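PDB 3ZRR: serine-pyruvate aminotransferase (AgxT) from Sulfolobus solfataricus, which probably transfers the amino group of serine or alanine to 2-oxo acids such as pyruvate and glyoxylate, using pyridoxal 5'-phosphate as cofactor. Local coordinates for residues Pro110-Lys115 with Val290-Glu295; Ala132-Glu137 with Val161-Ser166; Pro145-Ile150 with Glu176-Asp181. All blocks are in the same frame, centred on the assembly; numbering follows the deposited sequence. Where two conformers were deposited one is given.

Contact 1 of 3, residues Pro110-Lys115 with Val290-Glu295; sequences PGDYVK and VARRPE
Matching first torsions set Y113 against E295: in each, CG lies between the backbone N and the carbonyl carbon (chi1 67° and 71°), and the two side chains meet at about a right angle. Y113 OH donates to the anti lone pair of E295 OE2 at 2.7 Å, with the ring and carboxylate planes almost perpendicular (86°). R293 CB adds to the same ring edge, 3.8 Å from Y113 CE1. One face of the ring carries the ammonium group of K115, whose NZ is gripped by D112 OD1 at 2.8 Å and by Y113 O. R293 NE approaches the D112 carboxylate in a weak salt bridge, 3.4 Å from OD2; since R293 has a second conformer, this link is doubtful. The backbones join where R292 N donates to G111 O (2.9 Å), and a water also ties G111 O to R293 N. G111 has a positive phi, which favours glycine. R292 folds back so that NE donates to V290 O, while its NH2 reaches the calcium ligand E288. The loop after strand 102-106 thus meets the loop between strands 288-289 and 301-305, joining the large mixed sheet to the antiparallel sheet in the fold-type I architecture of class-V aminotransferases.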
ATOM      1  N   PRO A 110      37.601  22.957  14.078  1.00 36.31           N
ATOM      2  CA  PRO A 110      36.618  21.863  13.948  1.00 31.04           C
ATOM      3  C   PRO A 110      35.398  22.038  14.859  1.00 35.84           C
ATOM      4  O   PRO A 110      35.539  22.369  16.029  1.00 36.35           O
ATOM      5  CB  PRO A 110      37.400  20.629  14.368  1.00 33.86           C
ATOM      6  CG  PRO A 110      38.876  20.953  13.999  1.00 35.89           C
ATOM      7  CD  PRO A 110      38.996  22.461  14.188  1.00 36.69           C
ATOM      8  N   GLY A 111      34.206  21.822  14.320  1.00 32.36           N
ATOM      9  CA  GLY A 111      32.991  21.855  15.133  1.00 31.86           C
ATOM     10  C   GLY A 111      32.509  23.257  15.470  1.00 35.12           C
ATOM     11  O   GLY A 111      31.511  23.416  16.162  1.00 32.75           O
ATOM     12  N   ASP A 112      33.223  24.274  14.996  1.00 34.09           N
ATOM     13  CA  ASP A 112      32.807  25.663  15.179  1.00 34.26           C
ATOM     14  C   ASP A 112      32.085  26.095  13.891  1.00 33.17           C
ATOM     15  O   ASP A 112      31.731  25.263  13.061  1.00 33.48           O
ATOM     16  CB  ASP A 112      34.037  26.539  15.433  1.00 41.88           C
ATOM     17  CG  ASP A 112      33.771  27.678  16.393  1.00 43.09           C
ATOM     18  OD1 ASP A 112      32.821  28.480  16.195  1.00 44.32           O
ATOM     19  OD2 ASP A 112      34.525  27.763  17.372  1.00 54.46           O
ATOM     20  N   TYR A 113      31.840  27.387  13.743  1.00 34.77           N
ATOM     21  CA  TYR A 113      31.237  27.920  12.543  1.00 35.30           C
ATOM     22  C   TYR A 113      31.890  29.272  12.216  1.00 33.46           C
ATOM     23  O   TYR A 113      32.356  29.977  13.112  1.00 33.40           O
ATOM     24  CB  TYR A 113      29.718  28.089  12.705  1.00 30.73           C
ATOM     25  CG  TYR A 113      29.331  29.142  13.707  1.00 33.35           C
ATOM     26  CD1 TYR A 113      29.255  28.837  15.069  1.00 34.97           C
ATOM     27  CD2 TYR A 113      29.044  30.454  13.307  1.00 37.97           C
ATOM     28  CE1 TYR A 113      28.886  29.794  15.999  1.00 32.89           C
ATOM     29  CE2 TYR A 113      28.675  31.429  14.240  1.00 39.03           C
ATOM     30  CZ  TYR A 113      28.613  31.082  15.585  1.00 36.27           C
ATOM     31  OH  TYR A 113      28.288  32.015  16.527  1.00 35.03           O
ATOM     32  N   VAL A 114      31.884  29.625  10.934  1.00 33.21           N
ATOM     33  CA  VAL A 114      32.484  30.862  10.449  1.00 33.65           C
ATOM     34  C   VAL A 114      31.604  32.033  10.863  1.00 32.33           C
ATOM     35  O   VAL A 114      30.411  32.094  10.504  1.00 32.71           O
ATOM     36  CB  VAL A 114      32.647  30.815   8.914  1.00 29.62           C
ATOM     37  CG1 VAL A 114      33.345  32.097   8.376  1.00 31.16           C
ATOM     38  CG2 VAL A 114      33.458  29.590   8.545  1.00 29.70           C
ATOM     39  N   LYS A 115      32.180  32.965  11.623  1.00 31.06           N
ATOM     40  CA  LYS A 115      31.373  34.087  12.124  1.00 30.83           C
ATOM     41  C   LYS A 115      30.998  34.977  10.973  1.00 33.00           C
ATOM     42  O   LYS A 115      31.743  35.041   9.984  1.00 39.20           O
ATOM     43  CB  LYS A 115      32.133  34.902  13.184  1.00 37.21           C
ATOM     44  CG  LYS A 115      32.845  34.068  14.250  1.00 41.05           C
ATOM     45  CD  LYS A 115      31.856  33.504  15.264  1.00 49.99           C
ATOM     46  CE  LYS A 115      32.508  32.591  16.320  1.00 50.88           C
ATOM     47  NZ  LYS A 115      32.711  31.231  15.774  1.00 45.15           N
ATOM     48  N   VAL A 290      29.193  17.858  20.217  1.00 30.68           N
ATOM     49  CA  VAL A 290      30.274  18.171  19.262  1.00 32.93           C
ATOM     50  C   VAL A 290      30.300  19.670  18.897  1.00 32.43           C
ATOM     51  O   VAL A 290      31.375  20.296  18.934  1.00 35.33           O
ATOM     52  CB  VAL A 290      30.225  17.288  17.986  1.00 28.90           C
ATOM     53  CG1 VAL A 290      31.189  17.798  16.937  1.00 30.78           C
ATOM     54  CG2 VAL A 290      30.602  15.877  18.312  1.00 29.57           C
ATOM     55  N   ALA A 291      29.145  20.251  18.574  1.00 27.83           N
ATOM     56  CA  ALA A 291      29.096  21.690  18.259  1.00 28.82           C
ATOM     57  C   ALA A 291      29.775  22.509  19.367  1.00 33.26           C
ATOM     58  O   ALA A 291      29.443  22.354  20.542  1.00 33.05           O
ATOM     59  CB  ALA A 291      27.689  22.134  18.070  1.00 29.87           C
ATOM     60  N   ARG A 292      30.735  23.362  18.999  1.00 32.45           N
ATOM     61  CA  ARG A 292      31.553  24.067  19.998  1.00 33.28           C
ATOM     62  C   ARG A 292      30.772  25.182  20.657  1.00 32.77           C
ATOM     63  O   ARG A 292      30.960  25.437  21.834  1.00 33.34           O
ATOM     64  CB  ARG A 292      32.858  24.667  19.397  1.00 32.93           C
ATOM     65  CG  ARG A 292      33.897  23.683  18.848  1.00 38.39           C
ATOM     66  CD  ARG A 292      34.526  22.788  19.920  1.00 37.74           C
ATOM     67  NE  ARG A 292      33.587  21.765  20.396  1.00 39.63           N
ATOM     68  CZ  ARG A 292      33.805  20.958  21.433  1.00 45.93           C
ATOM     69  NH1 ARG A 292      34.945  21.047  22.127  1.00 37.94           N
ATOM     70  NH2 ARG A 292      32.879  20.063  21.790  1.00 39.73           N
ATOM     71  N   ARG A 293      29.896  25.831  19.899  1.00 34.90           N
ATOM     72  CA  ARG A 293      29.192  27.012  20.380  0.60 36.88           C
ATOM     73  C   ARG A 293      27.690  26.739  20.521  1.00 36.39           C
ATOM     74  O   ARG A 293      27.019  26.424  19.534  1.00 36.92           O
ATOM     75  CB  ARG A 293      29.432  28.198  19.439  0.60 39.56           C
ATOM     76  CG  ARG A 293      30.900  28.459  19.145  0.60 42.96           C
ATOM     77  CD  ARG A 293      31.489  29.619  19.883  0.60 43.50           C
ATOM     78  NE  ARG A 293      32.804  29.900  19.299  0.60 52.41           N
ATOM     79  CZ  ARG A 293      33.562  30.967  19.553  0.60 53.24           C
ATOM     80  NH1 ARG A 293      33.153  31.926  20.376  0.60 51.02           N
ATOM     81  NH2 ARG A 293      34.737  31.080  18.953  0.60 51.64           N
ATOM     82  N   PRO A 294      27.152  26.870  21.758  1.00 32.91           N
ATOM     83  CA  PRO A 294      25.727  26.552  22.015  1.00 32.14           C
ATOM     84  C   PRO A 294      24.718  27.243  21.115  1.00 33.19           C
ATOM     85  O   PRO A 294      23.680  26.650  20.780  1.00 31.57           O
ATOM     86  CB  PRO A 294      25.503  26.979  23.478  1.00 35.16           C
ATOM     87  CG  PRO A 294      26.880  27.063  24.104  1.00 35.49           C
ATOM     88  CD  PRO A 294      27.881  27.276  22.987  1.00 33.22           C
ATOM     89  N   GLU A 295      24.991  28.486  20.720  1.00 29.31           N
ATOM     90  CA  GLU A 295      24.076  29.193  19.850  1.00 32.92           C
ATOM     91  C   GLU A 295      23.945  28.506  18.473  1.00 32.38           C
ATOM     92  O   GLU A 295      22.990  28.759  17.769  1.00 28.92           O
ATOM     93  CB  GLU A 295      24.463  30.663  19.708  1.00 32.72           C
ATOM     94  CG  GLU A 295      25.726  30.927  18.882  1.00 32.30           C
ATOM     95  CD  GLU A 295      27.018  30.847  19.678  1.00 37.69           C
ATOM     96  OE1 GLU A 295      27.036  30.305  20.825  1.00 36.97           O
ATOM     97  OE2 GLU A 295      28.036  31.326  19.131  1.00 34.46           O
TER
HETATM   98  O   HOH W   1      29.789  25.516  16.858  1.00 35.60           O

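Contact 2 of 3, residues Ala132-Glu137 with Val161-Ser166. With PXG (3-[O-phosphonopyridoxyl]--amino-benzoic acid), chain C.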
ATOM      1  N   ALA A 132      28.393  30.678  -1.009  1.00 29.87           N
ATOM      2  CA  ALA A 132      27.686  29.440  -0.641  1.00 33.47           C
ATOM      3  C   ALA A 132      27.759  29.219   0.863  1.00 33.02           C
ATOM      4  O   ALA A 132      28.846  29.245   1.430  1.00 31.23           O
ATOM      5  CB  ALA A 132      28.277  28.219  -1.376  1.00 31.80           C
ATOM      6  N   LEU A 133      26.595  29.015   1.484  1.00 33.16           N
ATOM      7  CA  LEU A 133      26.483  28.702   2.911  1.00 29.82           C
ATOM      8  C   LEU A 133      25.809  27.337   3.118  1.00 30.72           C
ATOM      9  O   LEU A 133      25.078  26.853   2.246  1.00 28.97           O
ATOM     10  CB  LEU A 133      25.657  29.772   3.640  1.00 29.44           C
ATOM     11  CG  LEU A 133      25.978  31.240   3.317  1.00 30.43           C
ATOM     12  CD1 LEU A 133      24.961  32.193   3.936  1.00 29.24           C
ATOM     13  CD2 LEU A 133      27.368  31.535   3.805  1.00 26.96           C
ATOM     14  N   THR A 134      26.054  26.732   4.280  1.00 29.41           N
ATOM     15  CA  THR A 134      25.358  25.533   4.716  1.00 26.78           C
ATOM     16  C   THR A 134      24.558  25.901   5.966  1.00 28.74           C
ATOM     17  O   THR A 134      25.151  26.228   6.996  1.00 27.36           O
ATOM     18  CB  THR A 134      26.339  24.445   5.099  1.00 29.67           C
ATOM     19  OG1 THR A 134      27.319  24.286   4.054  1.00 27.60           O
ATOM     20  CG2 THR A 134      25.596  23.137   5.332  1.00 32.72           C
ATOM     21  N   HIS A 135      23.224  25.857   5.881  1.00 26.14           N
ATOM     22  CA  HIS A 135      22.402  26.240   7.026  1.00 25.75           C
ATOM     23  C   HIS A 135      22.675  25.352   8.242  1.00 26.47           C
ATOM     24  O   HIS A 135      23.022  25.858   9.325  1.00 26.98           O
ATOM     25  CB  HIS A 135      20.925  26.223   6.661  1.00 27.61           C
ATOM     26  CG  HIS A 135      20.060  26.997   7.610  1.00 27.05           C
ATOM     27  ND1 HIS A 135      18.741  27.284   7.337  1.00 27.19           N
ATOM     28  CD2 HIS A 135      20.325  27.545   8.824  1.00 27.18           C
ATOM     29  CE1 HIS A 135      18.218  27.966   8.344  1.00 26.55           C
ATOM     30  NE2 HIS A 135      19.161  28.145   9.257  1.00 29.35           N
ATOM     31  N   VAL A 136      22.559  24.042   8.063  1.00 27.94           N
ATOM     32  CA  VAL A 136      22.984  23.087   9.096  1.00 25.59           C
ATOM     33  C   VAL A 136      23.989  22.118   8.492  1.00 27.39           C
ATOM     34  O   VAL A 136      23.703  21.469   7.480  1.00 25.10           O
ATOM     35  CB  VAL A 136      21.798  22.299   9.687  1.00 24.09           C
ATOM     36  CG1 VAL A 136      22.292  21.082  10.545  1.00 23.85           C
ATOM     37  CG2 VAL A 136      20.911  23.202  10.523  1.00 25.13           C
ATOM     38  N   GLU A 137      25.163  22.044   9.114  1.00 28.75           N
ATOM     39  CA  GLU A 137      26.223  21.135   8.688  1.00 29.94           C
ATOM     40  C   GLU A 137      26.003  19.797   9.356  1.00 30.37           C
ATOM     41  O   GLU A 137      26.247  19.619  10.563  1.00 31.89           O
ATOM     42  CB  GLU A 137      27.629  21.688   8.997  1.00 29.29           C
ATOM     43  CG  GLU A 137      28.743  20.686   8.736  1.00 29.73           C
ATOM     44  CD  GLU A 137      28.722  20.144   7.304  1.00 32.01           C
ATOM     45  OE1 GLU A 137      28.833  20.954   6.364  1.00 35.23           O
ATOM     46  OE2 GLU A 137      28.610  18.909   7.128  1.00 33.91           O
ATOM     47  N   VAL A 161      23.768  31.581  -2.089  1.00 33.95           N
ATOM     48  CA  VAL A 161      23.108  30.281  -2.077  0.60 33.86           C
ATOM     49  C   VAL A 161      23.254  29.623  -0.703  1.00 35.30           C
ATOM     50  O   VAL A 161      24.321  29.693  -0.080  1.00 34.07           O
ATOM     51  CB  VAL A 161      23.626  29.341  -3.197  0.60 31.89           C
ATOM     52  CG1 VAL A 161      25.131  29.186  -3.138  0.60 32.00           C
ATOM     53  CG2 VAL A 161      22.941  27.962  -3.133  0.60 30.13           C
ATOM     54  N   VAL A 162      22.172  28.991  -0.244  1.00 33.45           N
ATOM     55  CA  VAL A 162      22.131  28.314   1.053  1.00 32.24           C
ATOM     56  C   VAL A 162      21.698  26.865   0.879  1.00 32.22           C
ATOM     57  O   VAL A 162      20.605  26.602   0.381  1.00 26.09           O
ATOM     58  CB  VAL A 162      21.160  29.009   2.073  1.00 32.92           C
ATOM     59  CG1 VAL A 162      21.212  28.296   3.456  1.00 28.86           C
ATOM     60  CG2 VAL A 162      21.484  30.515   2.221  1.00 25.94           C
ATOM     61  N   ASP A 163      22.580  25.942   1.275  1.00 29.88           N
ATOM     62  CA  ASP A 163      22.228  24.526   1.406  1.00 29.94           C
ATOM     63  C   ASP A 163      21.416  24.316   2.701  1.00 30.66           C
ATOM     64  O   ASP A 163      21.965  24.376   3.806  1.00 31.41           O
ATOM     65  CB  ASP A 163      23.516  23.681   1.382  1.00 28.18           C
ATOM     66  CG  ASP A 163      23.296  22.232   1.779  1.00 29.31           C
ATOM     67  OD1 ASP A 163      22.128  21.787   1.989  1.00 26.64           O
ATOM     68  OD2 ASP A 163      24.344  21.543   1.885  1.00 27.65           O
ATOM     69  N   GLY A 164      20.113  24.088   2.542  1.00 27.86           N
ATOM     70  CA  GLY A 164      19.192  23.845   3.666  1.00 28.68           C
ATOM     71  C   GLY A 164      18.703  22.397   3.731  1.00 27.79           C
ATOM     72  O   GLY A 164      17.620  22.116   4.264  1.00 32.33           O
ATOM     73  N   VAL A 165      19.489  21.467   3.189  1.00 31.32           N
ATOM     74  CA  VAL A 165      19.112  20.043   3.231  1.00 28.70           C
ATOM     75  C   VAL A 165      18.721  19.587   4.658  1.00 32.80           C
ATOM     76  O   VAL A 165      17.684  18.928   4.833  1.00 36.09           O
ATOM     77  CB  VAL A 165      20.184  19.122   2.620  1.00 27.62           C
ATOM     78  CG1 VAL A 165      19.901  17.644   2.939  1.00 29.04           C
ATOM     79  CG2 VAL A 165      20.277  19.315   1.084  1.00 24.02           C
ATOM     80  N   SER A 166      19.506  19.975   5.667  1.00 29.77           N
ATOM     81  CA  SER A 166      19.204  19.609   7.061  1.00 31.35           C
ATOM     82  C   SER A 166      18.553  20.731   7.866  1.00 28.44           C
ATOM     83  O   SER A 166      18.646  20.721   9.104  1.00 26.41           O
ATOM     84  CB  SER A 166      20.482  19.176   7.794  1.00 29.93           C
ATOM     85  OG  SER A 166      20.959  17.961   7.322  1.00 33.38           O
TER
HETATM   86  N1  PXG C 470      23.905  18.995   2.106  1.00 26.33           N
HETATM   87  C2  PXG C 470      23.618  18.558   3.351  1.00 28.69           C
HETATM   88  C2A PXG C 470      23.634  19.531   4.514  1.00 24.45           C
HETATM   89  C3  PXG C 470      23.289  17.210   3.550  1.00 26.83           C
HETATM   90  O3  PXG C 470      22.987  16.802   4.807  1.00 27.23           O
HETATM   91  C5  PXG C 470      23.572  16.793   1.211  1.00 26.77           C
HETATM   92  C6  PXG C 470      23.885  18.159   1.036  1.00 24.12           C
HETATM   93  C5A PXG C 470      23.569  15.854  -0.004  1.00 26.35           C
HETATM   94  OP4 PXG C 470      22.226  15.412  -0.214  1.00 27.00           O
HETATM   95  P   PXG C 470      21.928  14.156  -1.136  1.00 26.27           P
HETATM   96  OP1 PXG C 470      20.424  14.123  -1.154  1.00 24.58           O
HETATM   97  OP2 PXG C 470      22.632  12.990  -0.456  1.00 25.35           O
HETATM   98  OP3 PXG C 470      22.604  14.559  -2.431  1.00 28.18           O
HETATM   99  C4  PXG C 470      23.259  16.321   2.481  1.00 26.31           C
HETATM  100  C4A PXG C 470      22.895  14.853   2.648  1.00 32.18           C
HETATM  101  C7  PXG C 470      25.108  11.120   6.982  1.00 61.46           C
HETATM  102  C8  PXG C 470      24.427  11.482   5.695  1.00 50.23           C
HETATM  103  O2  PXG C 470      26.217  10.528   6.936  1.00 53.03           O
HETATM  104  C9  PXG C 470      23.973  12.789   5.465  1.00 48.43           C
HETATM  105  C10 PXG C 470      23.347  13.111   4.259  1.00 40.54           C
HETATM  106  C11 PXG C 470      23.177  12.101   3.310  1.00 45.18           C
HETATM  107  C12 PXG C 470      23.622  10.793   3.540  1.00 44.55           C
HETATM  108  C13 PXG C 470      24.248  10.489   4.740  1.00 47.45           C
HETATM  109  O8  PXG C 470      24.525  11.409   8.057  1.00 69.92           O
HETATM  110  N9  PXG C 470      22.904  14.370   4.012  1.00 39.87           N
HETATM  111  O   HOH W   2      26.759  22.825   1.984  1.00 27.62           O
HETATM  112  O   HOH W   3      21.685  22.242   5.833  1.00 28.46           O
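T134 and D163 lie side by side on neighbouring parallel strands and point the same way, and D163 runs on to the phosphopyridoxyl-aminobenzoate adduct PXG. With CG anti to the backbone N (chi1 169°), D163 OD2 comes 2.6 Å from the pyridine N1 of PXG, the aspartate-to-pyridine pairing characteristic of fold-type I enzymes. A water donates to the same oxygen and pairs with T134 OG1 at 2.6 Å. The other oxygen, D163 OD1, accepts from V165 N (2.9 Å, 165°), an Asx turn that fixes the rotation of the carboxylate and places V165 over the pyridine face, its CG1 3.5 Å from PXG C3. S166 OG bonds to T138, itself a partner of PXG, while V136 CB packs on S166 O at 3.6 Å. Behind this first shell, a second water takes the amides of V136 and S166 and donates to D163 O. Regular parallel pairing holds the strands: L133 N to V161 O, D163 N to L133 O (2.8 Å), and H135 N to D163 O. Strands 79-83 and 182-186 flank the pair; W92 of helix 87-96 covers A132, V161 and D163, and on the opposite face V149 of helix 146-153 meets L133.

Contact 3 of 3, residues Pro145-Ile150 with Glu176-Asp181; sequences PVKDVI and EEWNVD. With CA (calcium ion), chain E.
W178 and V180 pack against V146, K147 and I150 of helix 146-153, the helical link of the beta-alpha-beta crossover that joins parallel strands 128-134 and 157-163. Their segment leads into strand 182-186 and begins with a type I beta turn, closed by N179 N donating to E176 O at 2.9 Å. Within the turn, E177 OE2 accepts a weak bond from a water that in turn accepts from K147 NZ (3.1 Å) and from W178 NE1 (3.2 Å), so the indole N-H at the edge of this interface is satisfied. W178 itself is buried, its indole crossing the lysine chain at about a right angle. The side chain of K147 leaves the helix with CG anti to the backbone N (chi1 178°) and stays extended, which lays CG over the five-membered ring of W178, 3.8 Å from its centroid and 26° off the normal, a CH-pi contact. Next to K147 on the helix, D148 binds a calcium ion through both carboxylate oxygens, OD1 at 2.2 Å. The six-membered ring meets V146, whose CG2 is 3.6 Å from W178 CZ3. With an alanine here instead of W178, K147 and V146 would probably lose the indole they lie against, and a gap is likely to open between helix and turn. The backbone joins in as well: I150 CG2 presses to 3.1 Å from W178 O, a tight approach. N179 follows with positive phi and passes its carbonyl to R154. V180 then turns CG2 against I150 CD1 (3.5 Å), the two side chains crossing nearly perpendicularly.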
ATOM      1  N   PRO A 145      24.601  30.897  11.439  1.00 30.91           N
ATOM      2  CA  PRO A 145      23.647  32.000  11.570  1.00 33.41           C
ATOM      3  C   PRO A 145      23.520  32.687  10.223  1.00 35.45           C
ATOM      4  O   PRO A 145      24.106  33.768   9.999  1.00 35.00           O
ATOM      5  CB  PRO A 145      24.292  32.924  12.619  1.00 30.59           C
ATOM      6  CG  PRO A 145      25.729  32.654  12.539  1.00 30.38           C
ATOM      7  CD  PRO A 145      25.859  31.174  12.153  1.00 32.44           C
ATOM      8  N   VAL A 146      22.758  32.047   9.334  1.00 32.21           N
ATOM      9  CA  VAL A 146      22.704  32.469   7.943  1.00 30.16           C
ATOM     10  C   VAL A 146      22.109  33.851   7.776  1.00 33.65           C
ATOM     11  O   VAL A 146      22.621  34.631   6.963  1.00 33.98           O
ATOM     12  CB  VAL A 146      22.021  31.438   6.990  1.00 34.37           C
ATOM     13  CG1 VAL A 146      22.761  30.111   7.049  1.00 28.93           C
ATOM     14  CG2 VAL A 146      20.545  31.274   7.293  1.00 32.46           C
ATOM     15  N   LYS A 147      21.065  34.165   8.547  1.00 29.34           N
ATOM     16  CA  LYS A 147      20.462  35.501   8.535  1.00 34.63           C
ATOM     17  C   LYS A 147      21.509  36.566   8.864  1.00 38.18           C
ATOM     18  O   LYS A 147      21.597  37.569   8.169  1.00 39.36           O
ATOM     19  CB  LYS A 147      19.345  35.590   9.562  1.00 36.25           C
ATOM     20  CG  LYS A 147      18.681  36.961   9.679  1.00 42.51           C
ATOM     21  CD  LYS A 147      18.092  37.097  11.071  1.00 48.86           C
ATOM     22  CE  LYS A 147      16.924  38.040  11.124  1.00 62.00           C
ATOM     23  NZ  LYS A 147      16.192  37.855  12.425  1.00 65.23           N
ATOM     24  N   ASP A 148      22.301  36.335   9.916  1.00 38.31           N
ATOM     25  CA  ASP A 148      23.280  37.318  10.352  1.00 39.69           C
ATOM     26  C   ASP A 148      24.347  37.483   9.280  1.00 43.52           C
ATOM     27  O   ASP A 148      24.710  38.624   8.948  1.00 47.15           O
ATOM     28  CB  ASP A 148      23.911  36.952  11.690  1.00 39.55           C
ATOM     29  CG  ASP A 148      22.898  36.950  12.858  1.00 47.97           C
ATOM     30  OD1 ASP A 148      21.800  37.554  12.760  1.00 40.75           O
ATOM     31  OD2 ASP A 148      23.209  36.342  13.906  1.00 45.35           O
ATOM     32  N   VAL A 149      24.823  36.357   8.729  1.00 39.59           N
ATOM     33  CA  VAL A 149      25.822  36.366   7.649  1.00 37.08           C
ATOM     34  C   VAL A 149      25.341  37.209   6.477  1.00 41.76           C
ATOM     35  O   VAL A 149      26.062  38.109   6.021  1.00 33.93           O
ATOM     36  CB  VAL A 149      26.182  34.951   7.152  1.00 37.89           C
ATOM     37  CG1 VAL A 149      27.061  35.018   5.905  1.00 33.98           C
ATOM     38  CG2 VAL A 149      26.897  34.172   8.232  1.00 35.60           C
ATOM     39  N   ILE A 150      24.118  36.937   6.017  1.00 39.63           N
ATOM     40  CA  ILE A 150      23.561  37.615   4.847  1.00 46.33           C
ATOM     41  C   ILE A 150      23.377  39.117   5.079  1.00 47.99           C
ATOM     42  O   ILE A 150      23.721  39.915   4.214  1.00 49.32           O
ATOM     43  CB  ILE A 150      22.233  36.963   4.367  1.00 46.81           C
ATOM     44  CG1 ILE A 150      22.516  35.552   3.842  1.00 45.97           C
ATOM     45  CG2 ILE A 150      21.599  37.782   3.251  1.00 43.27           C
ATOM     46  CD1 ILE A 150      21.318  34.661   3.790  1.00 41.89           C
ATOM     47  N   GLU A 176      12.911  34.896   1.242  1.00 35.71           N
ATOM     48  CA  GLU A 176      12.598  36.195   0.659  1.00 41.02           C
ATOM     49  C   GLU A 176      13.040  37.325   1.586  1.00 45.24           C
ATOM     50  O   GLU A 176      13.823  38.181   1.180  1.00 44.69           O
ATOM     51  CB  GLU A 176      11.109  36.308   0.330  1.00 42.59           C
ATOM     52  CG  GLU A 176      10.704  37.706  -0.142  1.00 47.85           C
ATOM     53  CD  GLU A 176       9.474  37.705  -1.028  1.00 53.56           C
ATOM     54  OE1 GLU A 176       8.626  36.804  -0.904  1.00 51.51           O
ATOM     55  OE2 GLU A 176       9.358  38.618  -1.860  1.00 64.10           O
ATOM     56  N   GLU A 177      12.569  37.305   2.833  1.00 44.11           N
ATOM     57  CA  GLU A 177      12.947  38.327   3.808  1.00 50.39           C
ATOM     58  C   GLU A 177      14.479  38.465   3.920  1.00 48.59           C
ATOM     59  O   GLU A 177      14.982  39.579   3.914  1.00 48.34           O
ATOM     60  CB  GLU A 177      12.299  38.050   5.167  1.00 51.34           C
ATOM     61  CG  GLU A 177      12.498  39.138   6.230  1.00 59.76           C
ATOM     62  CD  GLU A 177      11.851  38.783   7.561  1.00 63.85           C
ATOM     63  OE1 GLU A 177      10.707  38.272   7.563  1.00 71.87           O
ATOM     64  OE2 GLU A 177      12.483  39.011   8.612  1.00 69.92           O
ATOM     65  N   TRP A 178      15.203  37.344   3.981  1.00 40.66           N
ATOM     66  CA  TRP A 178      16.678  37.373   4.046  1.00 38.56           C
ATOM     67  C   TRP A 178      17.373  37.639   2.704  1.00 38.95           C
ATOM     68  O   TRP A 178      18.589  37.797   2.667  1.00 41.14           O
ATOM     69  CB  TRP A 178      17.251  36.081   4.657  1.00 37.56           C
ATOM     70  CG  TRP A 178      16.718  35.711   6.024  1.00 39.06           C
ATOM     71  CD1 TRP A 178      16.145  36.547   6.946  1.00 40.54           C
ATOM     72  CD2 TRP A 178      16.747  34.413   6.624  1.00 39.06           C
ATOM     73  NE1 TRP A 178      15.790  35.837   8.072  1.00 44.09           N
ATOM     74  CE2 TRP A 178      16.155  34.526   7.901  1.00 35.85           C
ATOM     75  CE3 TRP A 178      17.209  33.157   6.200  1.00 39.31           C
ATOM     76  CZ2 TRP A 178      16.020  33.441   8.760  1.00 37.73           C
ATOM     77  CZ3 TRP A 178      17.057  32.066   7.063  1.00 39.64           C
ATOM     78  CH2 TRP A 178      16.477  32.221   8.328  1.00 39.35           C
ATOM     79  N   ASN A 179      16.609  37.675   1.609  1.00 42.60           N
ATOM     80  CA  ASN A 179      17.157  37.953   0.274  1.00 39.69           C
ATOM     81  C   ASN A 179      18.209  36.901  -0.155  1.00 41.22           C
ATOM     82  O   ASN A 179      19.360  37.226  -0.453  1.00 40.75           O
ATOM     83  CB  ASN A 179      17.710  39.390   0.224  1.00 44.41           C
ATOM     84  CG  ASN A 179      17.792  39.962  -1.179  1.00 47.87           C
ATOM     85  OD1 ASN A 179      17.617  39.261  -2.176  1.00 45.65           O
ATOM     86  ND2 ASN A 179      18.083  41.265  -1.260  1.00 55.82           N
ATOM     87  N   VAL A 180      17.805  35.628  -0.163  1.00 34.32           N
ATOM     88  CA  VAL A 180      18.679  34.558  -0.604  1.00 35.01           C
ATOM     89  C   VAL A 180      18.381  34.359  -2.083  1.00 33.37           C
ATOM     90  O   VAL A 180      17.219  34.452  -2.510  1.00 33.81           O
ATOM     91  CB  VAL A 180      18.421  33.246   0.180  1.00 35.52           C
ATOM     92  CG1 VAL A 180      19.142  32.070  -0.467  1.00 31.05           C
ATOM     93  CG2 VAL A 180      18.853  33.394   1.628  1.00 35.15           C
ATOM     94  N   ASP A 181      19.403  34.069  -2.873  1.00 31.14           N
ATOM     95  CA  ASP A 181      19.150  33.823  -4.308  1.00 34.71           C
ATOM     96  C   ASP A 181      18.806  32.390  -4.703  1.00 37.04           C
ATOM     97  O   ASP A 181      18.010  32.174  -5.641  1.00 35.70           O
ATOM     98  CB  ASP A 181      20.288  34.397  -5.133  1.00 37.09           C
ATOM     99  CG  ASP A 181      20.448  35.886  -4.886  1.00 39.63           C
ATOM    100  OD1 ASP A 181      19.527  36.638  -5.282  1.00 37.28           O
ATOM    101  OD2 ASP A 181      21.451  36.271  -4.246  1.00 40.59           O
TER
HETATM  102 CA    CA E1385      20.915  37.577  14.804  0.70 57.95          CA
HETATM  103  O   HOH W   4      13.982  36.741  10.553  1.00 49.09           O

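In the fold
Contact 2 lies at the heart of the chain; contact 3 is mostly buried but lies farther out, with K147 at its partly exposed edge; contact 1 is partly exposed, its centre about 17 Å from the centre of the chain. Contacts 2 and 3 share the same crossover: helix 146-153 lies on L133 and H135, and V180 meets V162, so strand pair, helix and turn form one continuous packing. Contact 1 reaches this body through Y113, which rests on P145 just ahead of the helix. Chemistry follows place. Backbone bonds and ordered waters dominate beside the cofactor, apolar and CH-pi packing seats the helix, and charged side chains prevail where two outer loops meet.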